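Local atomic coordinates of tryptophan synthase alpha chain (Chlamydia trachomatis, PDB entry 6V82), a protein that probably carries out the aldol cleavage of indoleglycerol phosphate to indole and glyceraldehyde 3-phosphate in the final step of tryptophan biosynthesis. Residues Phe8-Thr11 and Lys12-Ile15; Ala215-Leu218 and Asn219-Asp222; Phe230-Gln233 and Thr234-Ser238. All coordinates share one frame; numbering follows the deposited sequence.

Contact 1 (Phe8-Thr11 and Lys12-Ile15)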
loop_
_atom_site.group_PDB
_atom_site.type_symbol
_atom_site.label_atom_id
_atom_site.label_comp_id
_atom_site.label_asym_id
_atom_site.label_seq_id
_atom_site.Cartn_x
_atom_site.Cartn_y
_atom_site.Cartn_z
ATOM N N PHE A 8 12.815 -34.643 51.958
ATOM C CA PHE A 8 12.161 -33.553 52.670
ATOM C C PHE A 8 11.972 -33.843 54.152
ATOM O O PHE A 8 11.437 -32.992 54.869
ATOM C CB PHE A 8 10.817 -33.221 52.016
ATOM C CG PHE A 8 10.931 -32.249 50.871
ATOM C CD1 PHE A 8 10.805 -32.678 49.558
ATOM C CD2 PHE A 8 11.179 -30.908 51.111
ATOM C CE1 PHE A 8 10.918 -31.785 48.508
ATOM C CE2 PHE A 8 11.297 -30.011 50.069
ATOM C CZ PHE A 8 11.168 -30.448 48.766
ATOM N N LYS A 9 12.395 -35.015 54.631
ATOM C CA LYS A 9 12.510 -35.218 56.074
ATOM C C LYS A 9 13.571 -34.291 56.665
ATOM O O LYS A 9 13.414 -33.794 57.786
ATOM C CB LYS A 9 12.824 -36.684 56.379
ATOM C CG LYS A 9 11.698 -37.656 55.997
ATOM C CD LYS A 9 12.102 -39.122 56.184
ATOM C CE LYS A 9 10.882 -40.024 56.403
ATOM N NZ LYS A 9 11.261 -41.361 56.968
ATOM N N GLN A 10 14.660 -34.059 55.931
ATOM C CA GLN A 10 15.494 -32.904 56.210
ATOM C C GLN A 10 14.744 -31.656 55.798
ATOM O O GLN A 10 13.899 -31.678 54.902
ATOM C CB GLN A 10 16.812 -32.946 55.445
ATOM C CG GLN A 10 17.379 -34.316 55.215
ATOM C CD GLN A 10 18.332 -34.324 54.046
ATOM O OE1 GLN A 10 18.344 -35.267 53.257
ATOM N NE2 GLN A 10 19.132 -33.263 53.917
ATOM N N THR A 11 15.069 -30.553 56.442
ATOM C CA THR A 11 14.332 -29.332 56.191
ATOM C C THR A 11 15.179 -28.354 55.387
ATOM O O THR A 11 16.411 -28.430 55.369
ATOM C CB THR A 11 13.871 -28.717 57.513
ATOM O OG1 THR A 11 14.982 -28.631 58.410
ATOM C CG2 THR A 11 12.796 -29.597 58.141
ATOM N N LYS A 12 14.485 -27.455 54.687
ATOM C CA LYS A 12 15.096 -26.329 53.979
ATOM C C LYS A 12 16.130 -26.817 52.956
ATOM O O LYS A 12 17.346 -26.720 53.141
ATOM C CB LYS A 12 15.717 -25.342 54.975
ATOM C CG LYS A 12 14.840 -25.053 56.198
ATOM C CD LYS A 12 15.404 -23.917 57.056
ATOM C CE LYS A 12 16.928 -23.997 57.197
ATOM N NZ LYS A 12 17.410 -25.248 57.862
ATOM N N LEU A 13 15.595 -27.331 51.855
ATOM C CA LEU A 13 16.376 -27.913 50.775
ATOM C C LEU A 13 16.659 -26.881 49.684
ATOM O O LEU A 13 15.921 -25.912 49.498
ATOM C CB LEU A 13 15.630 -29.104 50.177
ATOM C CG LEU A 13 15.169 -30.171 51.170
ATOM C CD1 LEU A 13 14.574 -31.342 50.412
ATOM C CD2 LEU A 13 16.330 -30.633 52.059
ATOM N N CYS A 14 17.742 -27.099 48.952
ATOM C CA CYS A 14 18.082 -26.259 47.813
ATOM C C CYS A 14 17.893 -27.059 46.535
ATOM O O CYS A 14 18.520 -28.109 46.365
ATOM C CB CYS A 14 19.517 -25.749 47.894
ATOM S SG CYS A 14 20.068 -25.082 46.290
ATOM N N ILE A 15 17.047 -26.557 45.638
ATOM C CA ILE A 15 16.860 -27.139 44.310
ATOM C C ILE A 15 17.707 -26.355 43.316
ATOM O O ILE A 15 17.672 -25.116 43.295
ATOM C CB ILE A 15 15.380 -27.126 43.891
ATOM C CG1 ILE A 15 14.501 -27.787 44.959
ATOM C CG2 ILE A 15 15.209 -27.792 42.533
ATOM C CD1 ILE A 15 13.005 -27.600 44.728
#
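Phe8 and Leu13 meet across the turn that carries the chain from helix 4-7 into strand 13-19. The tight part is a single methyl against an aromatic face: Leu13 CD1 sits 3.6 Å from the centroid of the Phe8 ring and 16° off its normal, a CH-pi contact. It is shifted a little toward the CD2-CE2 side of the ring, with Leu13 CD1 3.5 Å from Phe8 CD2. Leucine suits this place because its branch sends one methyl to each neighbour. Chi1 (-53°) sets CG beside the backbone N, and chi2 (-174°) then directs the methyls: Leu13 CD1 goes to the ring while Leu13 CD2 turns back to the loop, 3.9 Å from Gln10 O and 4.1 Å from Gln10 CB. The flat Phe8 ring offers a broad apolar surface to the first methyl and also touches Val203 of strand 202-205, Ile42 of strand 42-46 and the ring of Phe171.

On the outer side the packing thins quickly. The polar side chains of Gln10, Thr11 and Lys12 are exposed, and the long chains of Gln10 and Lys12 suit a loop facing solvent. Lys12 takes a positive phi, which helps to bend the chain toward the strand and brings Lys12 CB to 3.2 Å from Thr11 O.

The chemistry of the turn is therefore divided. CH-pi and apolar contact, with only weak directional demands, joins Phe8 to Leu13, whereas the pairing of the strand beyond comes from directed backbone bonds such as those of Leu13 with Phe224.

Contact 2 (Ala215-Leu218 and Asn219-Asp222)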
loop_
_atom_site.group_PDB
_atom_site.type_symbol
_atom_site.label_atom_id
_atom_site.label_comp_id
_atom_site.label_asym_id
_atom_site.label_seq_id
_atom_site.Cartn_x
_atom_site.Cartn_y
_atom_site.Cartn_z
ATOM N N ALA A 215 17.687 -17.552 52.527
ATOM C CA ALA A 215 17.354 -17.623 53.945
ATOM C C ALA A 215 15.984 -17.015 54.215
ATOM O O ALA A 215 15.212 -17.538 55.027
ATOM C CB ALA A 215 18.426 -16.923 54.775
ATOM N N HIS A 216 15.660 -15.919 53.525
ATOM C CA HIS A 216 14.351 -15.295 53.682
ATOM C C HIS A 216 13.234 -16.242 53.255
ATOM O O HIS A 216 12.232 -16.403 53.966
ATOM C CB HIS A 216 14.295 -14.005 52.870
ATOM C CG HIS A 216 12.979 -13.303 52.953
ATOM N ND1 HIS A 216 12.599 -12.566 54.055
ATOM C CD2 HIS A 216 11.947 -13.237 52.078
ATOM C CE1 HIS A 216 11.394 -12.065 53.850
ATOM N NE2 HIS A 216 10.976 -12.457 52.659
ATOM N N VAL A 217 13.395 -16.879 52.091
ATOM C CA VAL A 217 12.371 -17.779 51.566
ATOM C C VAL A 217 12.150 -18.961 52.505
ATOM O O VAL A 217 11.011 -19.385 52.733
ATOM C CB VAL A 217 12.757 -18.238 50.146
ATOM C CG1 VAL A 217 11.994 -19.499 49.758
ATOM C CG2 VAL A 217 12.500 -17.123 49.153
ATOM N N LEU A 218 13.230 -19.498 53.086
ATOM C CA LEU A 218 13.141 -20.691 53.924
ATOM C C LEU A 218 12.402 -20.459 55.245
ATOM O O LEU A 218 12.073 -21.440 55.922
ATOM C CB LEU A 218 14.545 -21.239 54.196
ATOM C CG LEU A 218 15.318 -21.718 52.965
ATOM C CD1 LEU A 218 16.769 -22.000 53.300
ATOM C CD2 LEU A 218 14.664 -22.939 52.329
ATOM N N ASN A 219 12.135 -19.202 55.625
ATOM C CA ASN A 219 11.305 -18.932 56.801
ATOM C C ASN A 219 9.924 -19.567 56.685
ATOM O O ASN A 219 9.317 -19.920 57.703
ATOM C CB ASN A 219 11.138 -17.424 57.006
ATOM C CG ASN A 219 12.276 -16.799 57.782
ATOM O OD1 ASN A 219 12.795 -17.388 58.733
ATOM N ND2 ASN A 219 12.664 -15.587 57.386
ATOM N N TYR A 220 9.403 -19.692 55.465
ATOM C CA TYR A 220 8.039 -20.151 55.222
ATOM C C TYR A 220 7.950 -21.266 54.195
ATOM O O TYR A 220 6.947 -21.991 54.180
ATOM C CB TYR A 220 7.156 -18.977 54.759
ATOM C CG TYR A 220 7.711 -18.243 53.550
ATOM C CD1 TYR A 220 8.498 -17.107 53.697
ATOM C CD2 TYR A 220 7.465 -18.706 52.257
ATOM C CE1 TYR A 220 9.015 -16.448 52.591
ATOM C CE2 TYR A 220 7.980 -18.054 51.145
ATOM C CZ TYR A 220 8.752 -16.928 51.317
ATOM O OH TYR A 220 9.260 -16.288 50.206
ATOM N N SER A 221 8.949 -21.423 53.338
ATOM C CA SER A 221 8.980 -22.444 52.310
ATOM C C SER A 221 9.830 -23.615 52.782
ATOM O O SER A 221 10.756 -23.444 53.578
ATOM C CB SER A 221 9.545 -21.870 51.010
ATOM O OG SER A 221 9.605 -22.860 49.993
ATOM N N ASP A 222 9.500 -24.815 52.292
ATOM C CA ASP A 222 10.287 -26.000 52.611
ATOM C C ASP A 222 11.562 -26.101 51.784
ATOM O O ASP A 222 12.404 -26.958 52.063
ATOM C CB ASP A 222 9.430 -27.253 52.423
ATOM C CG ASP A 222 8.266 -27.298 53.390
ATOM O OD1 ASP A 222 8.522 -27.267 54.613
ATOM O OD2 ASP A 222 7.101 -27.326 52.935
#
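Val217 O gathers two backbone donors where the chain turns out of helix 211-218. Ser221 N reaches it at 3.0 Å in the carbonyl plane, an i to i+4 bond, while Tyr220 N comes in at 3.2 Å from above that plane, an i to i+3 bond with a nearly straight N-H...O angle of 166°. One residue earlier, Asn219 N bonds to His216 O at 3.3 Å, also from well above the carbonyl plane. Two shorter i+3 turns and one helical bond thus lead the chain from the helix to its loop.

The Tyr220 ring folds back over the same carbonyl. Its CG lies between the backbone N and the carbonyl carbon (chi1 55°), which lays one ring face on Val217 O, 3.3 Å from the plane and over its centre. An aromatic ring suits this place because it covers a carbonyl oxygen that already accepts two N-H groups, while its far end remains polar. Tyr220 OH passes Val217 CG2 at 3.5 Å and hydrogen-bonds to Asp204 OD2. The other valine methyl, Val217 CG1, meets Ser221 CB at 3.6 Å; the small serine fits closely here, and its OG bonds to Gly223 O and Asp204 N. Asn219, at the surface, rests its CB 3.4 Å from His216 O.

Helix 187-198 flanks the turn: Phe191 meets the Tyr220 ring edge-to-face, and Arg195 NE forms a salt bridge with Asp222 OD2, which also accepts from Ile202 N. Val217 and Leu218 rest on Phe224 of strand 223-226, while Val217 and Ser221 also touch strand 202-205.

Contact 3 (Phe230-Gln233 and Thr234-Ser238)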
loop_
_atom_site.group_PDB
_atom_site.type_symbol
_atom_site.label_atom_id
_atom_site.label_comp_id
_atom_site.label_asym_id
_atom_site.label_seq_id
_atom_site.Cartn_x
_atom_site.Cartn_y
_atom_site.Cartn_z
ATOM N N PHE A 230 22.934 -20.839 38.220
ATOM C CA PHE A 230 23.849 -21.880 37.755
ATOM C C PHE A 230 24.004 -21.842 36.238
ATOM O O PHE A 230 25.126 -21.868 35.717
ATOM C CB PHE A 230 23.357 -23.255 38.212
ATOM C CG PHE A 230 23.381 -23.447 39.710
ATOM C CD1 PHE A 230 24.470 -23.029 40.460
ATOM C CD2 PHE A 230 22.309 -24.037 40.366
ATOM C CE1 PHE A 230 24.490 -23.204 41.840
ATOM C CE2 PHE A 230 22.325 -24.214 41.743
ATOM C CZ PHE A 230 23.417 -23.794 42.481
ATOM N N VAL A 231 22.884 -21.787 35.512
ATOM C CA VAL A 231 22.939 -21.706 34.053
ATOM C C VAL A 231 23.741 -20.483 33.625
ATOM O O VAL A 231 24.635 -20.562 32.772
ATOM C CB VAL A 231 21.516 -21.685 33.462
ATOM C CG1 VAL A 231 21.536 -21.251 31.995
ATOM C CG2 VAL A 231 20.865 -23.048 33.608
ATOM N N HIS A 232 23.440 -19.337 34.225
ATOM C CA HIS A 232 24.146 -18.113 33.869
ATOM C C HIS A 232 25.642 -18.246 34.128
ATOM O O HIS A 232 26.463 -17.751 33.347
ATOM C CB HIS A 232 23.559 -16.941 34.648
ATOM C CG HIS A 232 24.298 -15.662 34.452
ATOM N ND1 HIS A 232 24.003 -14.783 33.432
ATOM C CD2 HIS A 232 25.325 -15.112 35.140
ATOM C CE1 HIS A 232 24.813 -13.743 33.502
ATOM N NE2 HIS A 232 25.626 -13.918 34.530
ATOM N N GLN A 233 26.014 -18.931 35.211
ATOM C CA GLN A 233 27.426 -19.098 35.528
ATOM C C GLN A 233 28.147 -19.934 34.473
ATOM O O GLN A 233 29.315 -19.662 34.167
ATOM C CB GLN A 233 27.577 -19.711 36.926
ATOM C CG GLN A 233 29.008 -20.036 37.339
ATOM C CD GLN A 233 29.967 -18.856 37.174
ATOM O OE1 GLN A 233 29.574 -17.694 37.283
ATOM N NE2 GLN A 233 31.235 -19.157 36.907
ATOM N N THR A 234 27.477 -20.930 33.880
ATOM C CA THR A 234 28.150 -21.702 32.843
ATOM C C THR A 234 28.480 -20.835 31.635
ATOM O O THR A 234 29.378 -21.181 30.863
ATOM C CB THR A 234 27.319 -22.928 32.417
ATOM O OG1 THR A 234 26.164 -22.522 31.674
ATOM C CG2 THR A 234 26.878 -23.759 33.633
ATOM N N THR A 235 27.806 -19.702 31.469
ATOM C CA THR A 235 28.137 -18.783 30.388
ATOM C C THR A 235 29.234 -17.789 30.757
ATOM O O THR A 235 29.848 -17.207 29.853
ATOM C CB THR A 235 26.894 -18.000 29.944
ATOM O OG1 THR A 235 26.566 -17.015 30.935
ATOM C CG2 THR A 235 25.706 -18.945 29.738
ATOM N N MET A 236 29.483 -17.564 32.050
ATOM C CA MET A 236 30.579 -16.691 32.468
ATOM C C MET A 236 31.911 -17.433 32.419
ATOM O O MET A 236 32.859 -17.007 31.748
ATOM C CB MET A 236 30.321 -16.163 33.884
ATOM C CG MET A 236 29.157 -15.205 34.009
ATOM S SD MET A 236 29.514 -13.595 33.286
ATOM C CE MET A 236 30.809 -12.980 34.371
ATOM N N ASP A 237 31.990 -18.543 33.142
ATOM C CA ASP A 237 33.172 -19.395 33.182
ATOM C C ASP A 237 32.631 -20.799 33.379
ATOM O O ASP A 237 32.085 -21.100 34.446
ATOM C CB ASP A 237 34.118 -18.987 34.313
ATOM C CG ASP A 237 35.335 -19.892 34.428
ATOM O OD1 ASP A 237 35.478 -20.837 33.619
ATOM O OD2 ASP A 237 36.160 -19.650 35.338
ATOM N N SER A 238 32.754 -21.640 32.353
ATOM C CA SER A 238 32.087 -22.934 32.358
ATOM C C SER A 238 32.807 -23.981 33.198
ATOM O O SER A 238 32.273 -25.086 33.360
ATOM C CB SER A 238 31.918 -23.441 30.921
ATOM O OG SER A 238 33.117 -23.268 30.184
#
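Gln233 reaches Met236 and Asp237 in the last turns of helix 229-236, the short helix that follows strand 223-226 of this TIM-barrel enzyme. The peptide link alone puts Gln233 CB 3.3 Å from Thr234 N. Gln233 CG, anti to the backbone N (chi1 176°), is still 3.9 Å from Thr234 N, and a bend at chi2 carries the amide toward the C-terminal end, with Gln233 CD 4.1 Å from Asp237 O. There Gln233 OE1 lies 3.8 Å from Met236 CB, and Gln233 NE2 lies 3.9 Å from Asp237 CB and hydrogen-bonds to Thr242 OG1. A long side chain ending in an amide suits this place because it can lean forward along the helix and still reach helix 241-250, whose Leu243 and Leu246 it touches.

Two threonines reinforce the backbone repeats. Thr234 OG1 donates to Val231 O at 2.7 Å, in the carbonyl plane and on a lone pair, while Thr234 N bonds to Phe230 O. Thr235 OG1 does the same to His232 O, modelled at 2.5 Å, shorter than usual and so of doubtful exact length; Thr235 N shares that oxygen from above the carbonyl plane. A short side-chain hydroxyl suits both sites: with OG1 between the backbone N and the carbonyl carbon (chi1 71° and 74°), it meets the carbonyl three residues back. Gln233 O also accepts two hydrogen bonds: Asp237 N approaches nearly along the C=O axis, Met236 N from above the carbonyl plane.

Val231 faces helix 57-68, whose Glu58 bonds to His232 ND1. Near the other ring nitrogen, the bent Met236 chain brings CG to 3.8 Å from His232 NE2.

How the contacts relate
From the N terminus, contact 1 turns the chain from helix 4-7 into strand 13-19; contact 2 closes a turn between helix 211-218 and strand 223-226; contact 3 lies on helix 229-236. Each is local, and the three follow in series without nesting or crossing. Contacts 1 and 2 touch although about 200 residues separate them: Leu13 N probably hydrogen-bonds to Asp222 O at 3.2 Å, and Lys12 CB packs on Leu218 CD2 at 3.7 Å. They thus join the first and last strands of the barrel. Contact 3 stands apart, its centre about 25 Å from that of contact 1, and its helix packs against helices 57-68 and 241-250.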